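PDB 5M41: nigritoxine from Vibrio nigripulchritudo, which is a bacterial protein toxin that acts against crustaceans and insects. Local coordinates for residues R30-T33 with K34-Q38; F43-I46 with E47-Q51; D387-N390 with G391-V395. All coordinates share one frame; numbering follows the deposited sequence.

Contact 1: R30-T33 with K34-Q38; sequences RNLT and KEAQQ
T33 caps the start of helix 34-54: its OG1 accepts a hydrogen bond from A36 N at 3.1 Å in a nearly straight bond, N-H...O 165°. OG1 stands between the backbone N and the carbonyl carbon of its own residue (chi1 62°), and from there it faces the first turn. The carbonyl of the same residue opens the helical bonding, with Q37 N giving its hydrogen to T33 O at 3.0 Å, so one threonine accepts two amide hydrogens of the first turn, one on the side chain and one on the backbone. The tightly packed part is formed by L32, A36 and Q37. L32 CB rests against A36 CB at 3.9 Å and against Q37 CG at 3.7 Å, while the leucine itself is buried on F258, L261 and V262 of helix 253-264. The Q37 chain is extended beyond CG and runs back past L32; its amide nitrogen NE2 finds its hydrogen-bond partner just upstream, at Y29 O, and the side chain also touches V182 of helix 177-191. The other side is looser and more exposed. A water 3.0 Å from T33 OG1 donates to E35 OE1 at 2.7 Å, bridging the cap to an extended glutamate, and OG1 has a weak hydrogen bond to T265. K34 NZ makes a long, weak ion pair with E183. R30 NH2 forms a salt bridge to D196, near the magnesium site of V189, E192 and D195. The whole is a threonine N-cap, with a short linker from helix 22-30 turning into the next helix.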
ATOM      1  N   ARG A  30       7.269 -16.765 -24.131  1.00 34.19           N
ATOM      2  CA  ARG A  30       6.694 -16.378 -25.412  1.00 36.63           C
ATOM      3  C   ARG A  30       6.776 -14.871 -25.626  1.00 36.66           C
ATOM      4  O   ARG A  30       6.941 -14.404 -26.744  1.00 37.81           O
ATOM      5  CB  ARG A  30       5.228 -16.877 -25.526  1.00 37.44           C
ATOM      6  CG  ARG A  30       5.140 -18.310 -26.062  1.00 39.69           C
ATOM      7  CD  ARG A  30       3.726 -18.678 -26.558  1.00 42.54           C
ATOM      8  NE  ARG A  30       2.762 -18.470 -25.472  1.00 43.59           N
ATOM      9  CZ  ARG A  30       2.125 -19.424 -24.807  1.00 43.29           C
ATOM     10  NH1 ARG A  30       2.245 -20.690 -25.151  1.00 41.61           N
ATOM     11  NH2 ARG A  30       1.308 -19.081 -23.809  1.00 45.68           N
ATOM     12  N   ASN A  31       6.690 -14.098 -24.556  1.00 35.98           N
ATOM     13  CA  ASN A  31       6.747 -12.653 -24.718  1.00 36.73           C
ATOM     14  C   ASN A  31       8.153 -12.044 -24.821  1.00 36.72           C
ATOM     15  O   ASN A  31       8.291 -10.847 -25.031  1.00 36.89           O
ATOM     16  CB  ASN A  31       5.903 -11.983 -23.650  1.00 41.09           C
ATOM     17  CG  ASN A  31       4.408 -12.178 -23.914  1.00 43.71           C
ATOM     18  OD1 ASN A  31       3.668 -12.625 -23.064  1.00 45.73           O
ATOM     19  ND2 ASN A  31       3.992 -11.871 -25.111  1.00 45.30           N
ATOM     20  N   LEU A  32       9.186 -12.873 -24.693  1.00 34.41           N
ATOM     21  CA  LEU A  32      10.550 -12.419 -24.965  1.00 33.99           C
ATOM     22  C   LEU A  32      10.683 -12.184 -26.464  1.00 35.32           C
ATOM     23  O   LEU A  32      10.058 -12.890 -27.262  1.00 33.24           O
ATOM     24  CB  LEU A  32      11.567 -13.484 -24.544  1.00 32.11           C
ATOM     25  CG  LEU A  32      11.666 -13.783 -23.053  1.00 32.87           C
ATOM     26  CD1 LEU A  32      12.724 -14.871 -22.818  1.00 30.73           C
ATOM     27  CD2 LEU A  32      12.045 -12.490 -22.309  1.00 32.23           C
ATOM     28  N   THR A  33      11.499 -11.208 -26.860  1.00 35.28           N
ATOM     29  CA  THR A  33      11.842 -11.078 -28.290  1.00 36.67           C
ATOM     30  C   THR A  33      12.644 -12.328 -28.697  1.00 36.02           C
ATOM     31  O   THR A  33      13.213 -13.007 -27.837  1.00 33.46           O
ATOM     32  CB  THR A  33      12.733  -9.844 -28.554  1.00 36.52           C
ATOM     33  OG1 THR A  33      13.951 -10.013 -27.837  1.00 37.28           O
ATOM     34  CG2 THR A  33      12.026  -8.497 -28.090  1.00 38.84           C
ATOM     35  N   LYS A  34      12.689 -12.626 -29.993  1.00 37.29           N
ATOM     36  CA  LYS A  34      13.541 -13.711 -30.516  1.00 38.63           C
ATOM     37  C   LYS A  34      14.993 -13.598 -30.037  1.00 36.38           C
ATOM     38  O   LYS A  34      15.600 -14.594 -29.602  1.00 33.43           O
ATOM     39  CB  LYS A  34      13.498 -13.732 -32.044  1.00 44.92           C
ATOM     40  CG  LYS A  34      12.373 -14.581 -32.632  1.00 53.90           C
ATOM     41  CD  LYS A  34      12.852 -16.010 -32.926  1.00 61.32           C
ATOM     42  CE  LYS A  34      13.402 -16.171 -34.341  1.00 63.64           C
ATOM     43  NZ  LYS A  34      14.375 -17.295 -34.401  1.00 61.44           N
ATOM     44  N   GLU A  35      15.526 -12.381 -30.070  1.00 35.66           N
ATOM     45  CA  GLU A  35      16.888 -12.109 -29.587  1.00 37.23           C
ATOM     46  C   GLU A  35      17.097 -12.533 -28.117  1.00 34.38           C
ATOM     47  O   GLU A  35      18.102 -13.180 -27.781  1.00 32.82           O
ATOM     48  CB  GLU A  35      17.216 -10.612 -29.775  1.00 40.72           C
ATOM     49  CG  GLU A  35      18.641 -10.235 -29.369  1.00 46.25           C
ATOM     50  CD  GLU A  35      18.925  -8.712 -29.318  1.00 52.85           C
ATOM     51  OE1 GLU A  35      18.071  -7.862 -29.703  1.00 53.29           O
ATOM     52  OE2 GLU A  35      20.032  -8.357 -28.858  1.00 55.43           O
ATOM     53  N   ALA A  36      16.164 -12.134 -27.251  1.00 33.50           N
ATOM     54  CA  ALA A  36      16.174 -12.508 -25.823  1.00 33.14           C
ATOM     55  C   ALA A  36      16.034 -14.029 -25.611  1.00 32.21           C
ATOM     56  O   ALA A  36      16.664 -14.582 -24.717  1.00 31.01           O
ATOM     57  CB  ALA A  36      15.076 -11.774 -25.067  1.00 33.45           C
ATOM     58  N   GLN A  37      15.190 -14.689 -26.405  1.00 32.30           N
ATOM     59  CA  GLN A  37      15.093 -16.171 -26.356  1.00 32.24           C
ATOM     60  C   GLN A  37      16.413 -16.866 -26.755  1.00 32.54           C
ATOM     61  O   GLN A  37      16.803 -17.833 -26.116  1.00 31.93           O
ATOM     62  CB  GLN A  37      13.930 -16.715 -27.225  1.00 31.11           C
ATOM     63  CG  GLN A  37      12.539 -16.169 -26.840  1.00 30.03           C
ATOM     64  CD  GLN A  37      11.472 -16.469 -27.891  1.00 31.42           C
ATOM     65  OE1 GLN A  37      11.780 -16.634 -29.067  1.00 32.09           O
ATOM     66  NE2 GLN A  37      10.209 -16.527 -27.468  1.00 29.69           N
ATOM     67  N   GLN A  38      17.069 -16.395 -27.822  1.00 32.35           N
ATOM     68  CA  GLN A  38      18.393 -16.888 -28.213  1.00 34.45           C
ATOM     69  C   GLN A  38      19.411 -16.683 -27.090  1.00 35.31           C
ATOM     70  O   GLN A  38      20.223 -17.589 -26.775  1.00 34.38           O
ATOM     71  CB  GLN A  38      18.875 -16.192 -29.505  1.00 35.53           C
ATOM     72  CG  GLN A  38      17.979 -16.532 -30.697  1.00 37.75           C
ATOM     73  CD  GLN A  38      18.298 -15.753 -31.956  1.00 40.81           C
ATOM     74  OE1 GLN A  38      19.250 -14.986 -32.001  1.00 42.58           O
ATOM     75  NE2 GLN A  38      17.487 -15.939 -32.980  1.00 40.18           N
TER
HETATM   76  O   HOH W   1      15.388  -7.851 -29.267  1.00 45.46           O

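Contact 2: F43-I46 with E47-Q51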
ATOM      1  N   PHE A  43      22.939 -18.548 -22.832  1.00 34.02           N
ATOM      2  CA  PHE A  43      23.424 -18.617 -21.447  1.00 34.32           C
ATOM      3  C   PHE A  43      23.333 -20.021 -20.853  1.00 35.69           C
ATOM      4  O   PHE A  43      24.229 -20.425 -20.113  1.00 35.16           O
ATOM      5  CB  PHE A  43      22.683 -17.634 -20.536  1.00 33.72           C
ATOM      6  CG  PHE A  43      23.115 -16.192 -20.699  1.00 35.38           C
ATOM      7  CD1 PHE A  43      24.465 -15.831 -20.608  1.00 36.60           C
ATOM      8  CD2 PHE A  43      22.160 -15.179 -20.875  1.00 36.20           C
ATOM      9  CE1 PHE A  43      24.875 -14.500 -20.738  1.00 38.44           C
ATOM     10  CE2 PHE A  43      22.560 -13.844 -20.992  1.00 37.78           C
ATOM     11  CZ  PHE A  43      23.918 -13.503 -20.933  1.00 38.11           C
ATOM     12  N   ALA A  44      22.237 -20.745 -21.151  1.00 34.18           N
ATOM     13  CA  ALA A  44      22.128 -22.165 -20.795  1.00 35.05           C
ATOM     14  C   ALA A  44      23.295 -23.008 -21.352  1.00 35.78           C
ATOM     15  O   ALA A  44      23.889 -23.832 -20.632  1.00 36.02           O
ATOM     16  CB  ALA A  44      20.792 -22.746 -21.254  1.00 33.69           C
ATOM     17  N   ILE A  45      23.598 -22.817 -22.633  1.00 35.93           N
ATOM     18  CA  ILE A  45      24.728 -23.494 -23.272  1.00 36.20           C
ATOM     19  C   ILE A  45      26.033 -23.162 -22.538  1.00 37.89           C
ATOM     20  O   ILE A  45      26.798 -24.072 -22.174  1.00 39.10           O
ATOM     21  CB  ILE A  45      24.860 -23.131 -24.759  1.00 35.44           C
ATOM     22  CG1 ILE A  45      23.638 -23.626 -25.532  1.00 34.93           C
ATOM     23  CG2 ILE A  45      26.098 -23.795 -25.374  1.00 35.59           C
ATOM     24  CD1 ILE A  45      23.498 -22.963 -26.900  1.00 33.89           C
ATOM     25  N   ILE A  46      26.280 -21.867 -22.330  1.00 38.66           N
ATOM     26  CA  ILE A  46      27.447 -21.410 -21.568  1.00 40.73           C
ATOM     27  C   ILE A  46      27.551 -22.133 -20.222  1.00 41.28           C
ATOM     28  O   ILE A  46      28.623 -22.619 -19.863  1.00 43.13           O
ATOM     29  CB  ILE A  46      27.449 -19.887 -21.342  1.00 40.21           C
ATOM     30  CG1 ILE A  46      27.788 -19.153 -22.653  1.00 42.22           C
ATOM     31  CG2 ILE A  46      28.503 -19.517 -20.304  1.00 42.36           C
ATOM     32  CD1 ILE A  46      27.324 -17.695 -22.704  1.00 40.95           C
ATOM     33  N   GLU A  47      26.445 -22.228 -19.490  1.00 38.76           N
ATOM     34  CA  GLU A  47      26.478 -22.937 -18.227  1.00 40.43           C
ATOM     35  C   GLU A  47      26.946 -24.387 -18.401  1.00 41.33           C
ATOM     36  O   GLU A  47      27.766 -24.881 -17.617  1.00 43.43           O
ATOM     37  CB  GLU A  47      25.139 -22.848 -17.496  1.00 39.88           C
ATOM     38  CG  GLU A  47      25.036 -23.632 -16.194  1.00 42.66           C
ATOM     39  CD  GLU A  47      26.043 -23.212 -15.117  1.00 47.04           C
ATOM     40  OE1 GLU A  47      26.657 -22.123 -15.199  1.00 47.69           O
ATOM     41  OE2 GLU A  47      26.216 -23.989 -14.166  1.00 50.98           O
ATOM     42  N   VAL A  48      26.434 -25.075 -19.416  1.00 39.70           N
ATOM     43  CA  VAL A  48      26.742 -26.493 -19.586  1.00 39.79           C
ATOM     44  C   VAL A  48      28.196 -26.670 -20.052  1.00 41.65           C
ATOM     45  O   VAL A  48      28.899 -27.558 -19.570  1.00 39.72           O
ATOM     46  CB  VAL A  48      25.702 -27.217 -20.482  1.00 41.15           C
ATOM     47  CG1 VAL A  48      26.113 -28.654 -20.781  1.00 39.27           C
ATOM     48  CG2 VAL A  48      24.331 -27.175 -19.815  1.00 37.82           C
ATOM     49  N   LEU A  49      28.653 -25.808 -20.957  1.00 41.18           N
ATOM     50  CA  LEU A  49      30.065 -25.803 -21.316  1.00 43.74           C
ATOM     51  C   LEU A  49      30.974 -25.587 -20.094  1.00 47.56           C
ATOM     52  O   LEU A  49      31.978 -26.286 -19.985  1.00 48.58           O
ATOM     53  CB  LEU A  49      30.386 -24.789 -22.414  1.00 42.86           C
ATOM     54  CG  LEU A  49      29.652 -24.928 -23.747  1.00 42.96           C
ATOM     55  CD1 LEU A  49      30.068 -23.792 -24.663  1.00 45.23           C
ATOM     56  CD2 LEU A  49      29.928 -26.276 -24.413  1.00 45.69           C
ATOM     57  N   SER A  50      30.633 -24.664 -19.179  1.00 47.01           N
ATOM     58  CA  SER A  50      31.431 -24.468 -17.954  1.00 49.99           C
ATOM     59  C   SER A  50      31.520 -25.757 -17.146  1.00 53.17           C
ATOM     60  O   SER A  50      32.578 -26.105 -16.617  1.00 50.91           O
ATOM     61  CB  SER A  50      30.863 -23.372 -17.046  1.00 50.65           C
ATOM     62  OG  SER A  50      30.759 -22.155 -17.761  1.00 57.41           O
ATOM     63  N   GLN A  51      30.402 -26.464 -17.052  1.00 53.21           N
ATOM     64  CA  GLN A  51      30.383 -27.712 -16.318  1.00 57.37           C
ATOM     65  C   GLN A  51      31.242 -28.781 -17.010  1.00 59.11           C
ATOM     66  O   GLN A  51      32.007 -29.501 -16.351  1.00 59.81           O
ATOM     67  CB  GLN A  51      28.953 -28.177 -16.050  1.00 58.92           C
ATOM     68  CG  GLN A  51      28.888 -29.397 -15.142  1.00 65.21           C
ATOM     69  CD  GLN A  51      27.468 -29.854 -14.842  1.00 69.52           C
ATOM     70  OE1 GLN A  51      27.262 -30.911 -14.233  1.00 73.94           O
ATOM     71  NE2 GLN A  51      26.486 -29.074 -15.273  1.00 63.00           N
TER
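L49 N donates to I45 O at 2.8 Å in an almost linear bond, N-H...O 176°, one of four successive i to i+4 bonds that make this piece of helix 34-54 a regular alpha-helix. E47 N to F43 O and S50 N to I46 O, both 2.9 Å, and V48 N to A44 O complete the set. In these three the donor is tilted by 19 to 25° from the carbonyl plane, whereas L49 N approaches close to the direction of the I45 carbonyl. Next outward come side chains lying over the backbone oxygens of the previous turn. L49 CG packs on I45 O at 3.4 Å, and V48 CG2, anti to its own carbonyl carbon, sits 3.5 Å from A44 O. The apolar meeting across the turn is that of I45 and L49, which run side by side and point the same way, I45 CG2 coming to 4.0 Å from L49 CD1. Around them the helix is covered on several sides: I46 and L49 on Y64 of helix 62-67, I45 on L177 and L181, F43 on S210 and A214 of helix 206-215. The E47 chain bends at chi2, and OE1 makes a long, weak ion pair with R216. The hydroxyl of S50 folds back beside its own backbone N, leaving OG 3.0 Å from I46 O and also in a weak hydrogen bond with Y64.

Contact 3: D387-N390 with G391-V395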
ATOM      1  N   ASP A 387       9.809  -8.297   7.205  1.00 46.71           N
ATOM      2  CA  ASP A 387      10.458  -6.975   7.212  1.00 48.53           C
ATOM      3  C   ASP A 387       9.501  -5.914   6.672  1.00 45.07           C
ATOM      4  O   ASP A 387       9.461  -4.791   7.160  1.00 47.28           O
ATOM      5  CB  ASP A 387      11.754  -6.962   6.388  1.00 49.58           C
ATOM      6  CG  ASP A 387      12.879  -7.803   7.021  1.00 55.40           C
ATOM      7  OD1 ASP A 387      12.808  -8.124   8.227  1.00 57.91           O
ATOM      8  OD2 ASP A 387      13.849  -8.130   6.303  1.00 54.99           O
ATOM      9  N   ILE A 388       8.737  -6.279   5.660  1.00 43.73           N
ATOM     10  CA  ILE A 388       7.788  -5.343   5.049  1.00 43.47           C
ATOM     11  C   ILE A 388       6.682  -4.982   6.024  1.00 41.65           C
ATOM     12  O   ILE A 388       6.380  -3.801   6.218  1.00 40.78           O
ATOM     13  CB  ILE A 388       7.212  -5.903   3.737  1.00 41.88           C
ATOM     14  CG1 ILE A 388       8.279  -5.822   2.645  1.00 41.63           C
ATOM     15  CG2 ILE A 388       5.922  -5.160   3.352  1.00 41.36           C
ATOM     16  CD1 ILE A 388       8.061  -6.743   1.468  1.00 41.94           C
ATOM     17  N   ILE A 389       6.107  -5.996   6.663  1.00 41.11           N
ATOM     18  CA  ILE A 389       4.985  -5.746   7.558  1.00 41.30           C
ATOM     19  C   ILE A 389       5.430  -5.068   8.865  1.00 43.44           C
ATOM     20  O   ILE A 389       4.735  -4.171   9.353  1.00 42.94           O
ATOM     21  CB  ILE A 389       4.120  -7.004   7.747  1.00 42.62           C
ATOM     22  CG1 ILE A 389       3.544  -7.426   6.372  1.00 41.11           C
ATOM     23  CG2 ILE A 389       3.034  -6.755   8.795  1.00 42.26           C
ATOM     24  CD1 ILE A 389       2.971  -8.837   6.297  1.00 42.53           C
ATOM     25  N   ASN A 390       6.594  -5.450   9.404  1.00 45.73           N
ATOM     26  CA  ASN A 390       7.202  -4.713  10.535  1.00 49.63           C
ATOM     27  C   ASN A 390       7.399  -3.231  10.190  1.00 49.78           C
ATOM     28  O   ASN A 390       7.003  -2.353  10.951  1.00 52.01           O
ATOM     29  CB  ASN A 390       8.547  -5.316  10.977  1.00 54.06           C
ATOM     30  CG  ASN A 390       8.394  -6.650  11.703  1.00 58.99           C
ATOM     31  OD1 ASN A 390       7.289  -7.108  11.995  1.00 60.82           O
ATOM     32  ND2 ASN A 390       9.517  -7.279  11.999  1.00 61.55           N
ATOM     33  N   GLY A 391       7.994  -2.957   9.033  1.00 48.89           N
ATOM     34  CA  GLY A 391       8.210  -1.573   8.609  1.00 50.05           C
ATOM     35  C   GLY A 391       6.904  -0.789   8.549  1.00 49.35           C
ATOM     36  O   GLY A 391       6.796   0.305   9.105  1.00 51.28           O
ATOM     37  N   LEU A 392       5.908  -1.344   7.876  1.00 46.47           N
ATOM     38  CA  LEU A 392       4.628  -0.662   7.736  1.00 45.19           C
ATOM     39  C   LEU A 392       3.956  -0.404   9.082  1.00 44.64           C
ATOM     40  O   LEU A 392       3.461   0.706   9.342  1.00 45.13           O
ATOM     41  CB  LEU A 392       3.681  -1.431   6.790  1.00 42.00           C
ATOM     42  CG  LEU A 392       2.264  -0.845   6.657  1.00 41.69           C
ATOM     43  CD1 LEU A 392       2.273   0.598   6.159  1.00 40.62           C
ATOM     44  CD2 LEU A 392       1.395  -1.719   5.763  1.00 38.08           C
ATOM     45  N   VAL A 393       3.906  -1.433   9.918  1.00 44.03           N
ATOM     46  CA  VAL A 393       3.280  -1.313  11.227  1.00 46.59           C
ATOM     47  C   VAL A 393       3.981  -0.216  12.048  1.00 49.98           C
ATOM     48  O   VAL A 393       3.321   0.614  12.672  1.00 50.43           O
ATOM     49  CB  VAL A 393       3.261  -2.648  12.003  1.00 46.90           C
ATOM     50  CG1 VAL A 393       2.987  -2.406  13.481  1.00 49.59           C
ATOM     51  CG2 VAL A 393       2.212  -3.580  11.438  1.00 45.71           C
ATOM     52  N   SER A 394       5.307  -0.179  12.018  1.00 51.48           N
ATOM     53  CA  SER A 394       6.015   0.849  12.791  1.00 55.89           C
ATOM     54  C   SER A 394       5.654   2.274  12.376  1.00 56.06           C
ATOM     55  O   SER A 394       5.673   3.180  13.212  1.00 58.67           O
ATOM     56  CB  SER A 394       7.532   0.662  12.741  1.00 58.70           C
ATOM     57  OG  SER A 394       8.055   1.015  11.468  1.00 61.16           O
ATOM     58  N   VAL A 395       5.338   2.493  11.101  1.00 52.35           N
ATOM     59  CA  VAL A 395       4.947   3.850  10.682  1.00 51.94           C
ATOM     60  C   VAL A 395       3.427   4.081  10.703  1.00 51.96           C
ATOM     61  O   VAL A 395       2.982   5.227  10.795  1.00 52.14           O
ATOM     62  CB  VAL A 395       5.583   4.298   9.337  1.00 53.12           C
ATOM     63  CG1 VAL A 395       7.110   4.358   9.445  1.00 53.97           C
ATOM     64  CG2 VAL A 395       5.146   3.387   8.198  1.00 50.08           C
TER
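G391 N, L392 N, V393 N and S394 N each donate to the carbonyl four residues earlier, D387 O, I388 O, I389 O and N390 O. These backbone bonds are nearly uniform in length, 2.9 Å for V393 N to I389 O and 3.0 Å for the other three. The pair of G391 N and D387 O departs most from the carbonyl plane, its donor tilted by 34°.

S394 adds a side-chain hydrogen bond. Its OG donates to G391 O at 2.8 Å, back to a carbonyl three residues earlier; with chi1 at 73° the hydroxyl stands between the backbone N and the carbonyl carbon, which lets OG reach back to the G391 carbonyl, well off the C=O direction (125°). The amide of V395 meets the same G391 O and also L392 O, both weakly, which is a slackening of the regular pattern close to the end of helix 386-396.

Apolar packing is carried by the branched residues. V393 CG2, anti to its carbonyl carbon, lies 3.3 Å from I389 O and 4.2 Å from I389 CG2, so one methyl covers both the oxygen and the side chain of the residue a turn earlier. L392 CB sits over I388 O at 3.6 Å. Beyond the helix, I389 and V393 share V306 of helix 302-319, while I388 and L392 both press on V367 of strand 366-370; I388 also meets I413 and L392 meets I409, both of helix 406-415.

The chemistry is therefore two-sided: isoleucine, leucine and valine bury this helix between helices and sheet, while the exposed D387 and S394 keep polar groups at the surface, the serine hydroxyl being spent on the helix's own backbone.

Overall arrangement
Contacts 1 and 2 both use helix 34-54, contact 1 at its N-cap and contact 2 further along, with centres about 19 Å apart, whereas contact 3 is on helix 386-396, with its centre about 38 Å from that of contact 1 and 42 Å from that of contact 2. Contact 1 is half surface: a side-chain cap and a water join a small buried apolar patch. Contacts 2 and 3 are buried turns within helices, built mostly from backbone bonds and branched apolar side chains, each with a serine hydroxyl near a backbone carbonyl. They differ in setting: contact 2 is packed largely among helices, while contact 3, much nearer the centre of the chain, also rests on strands.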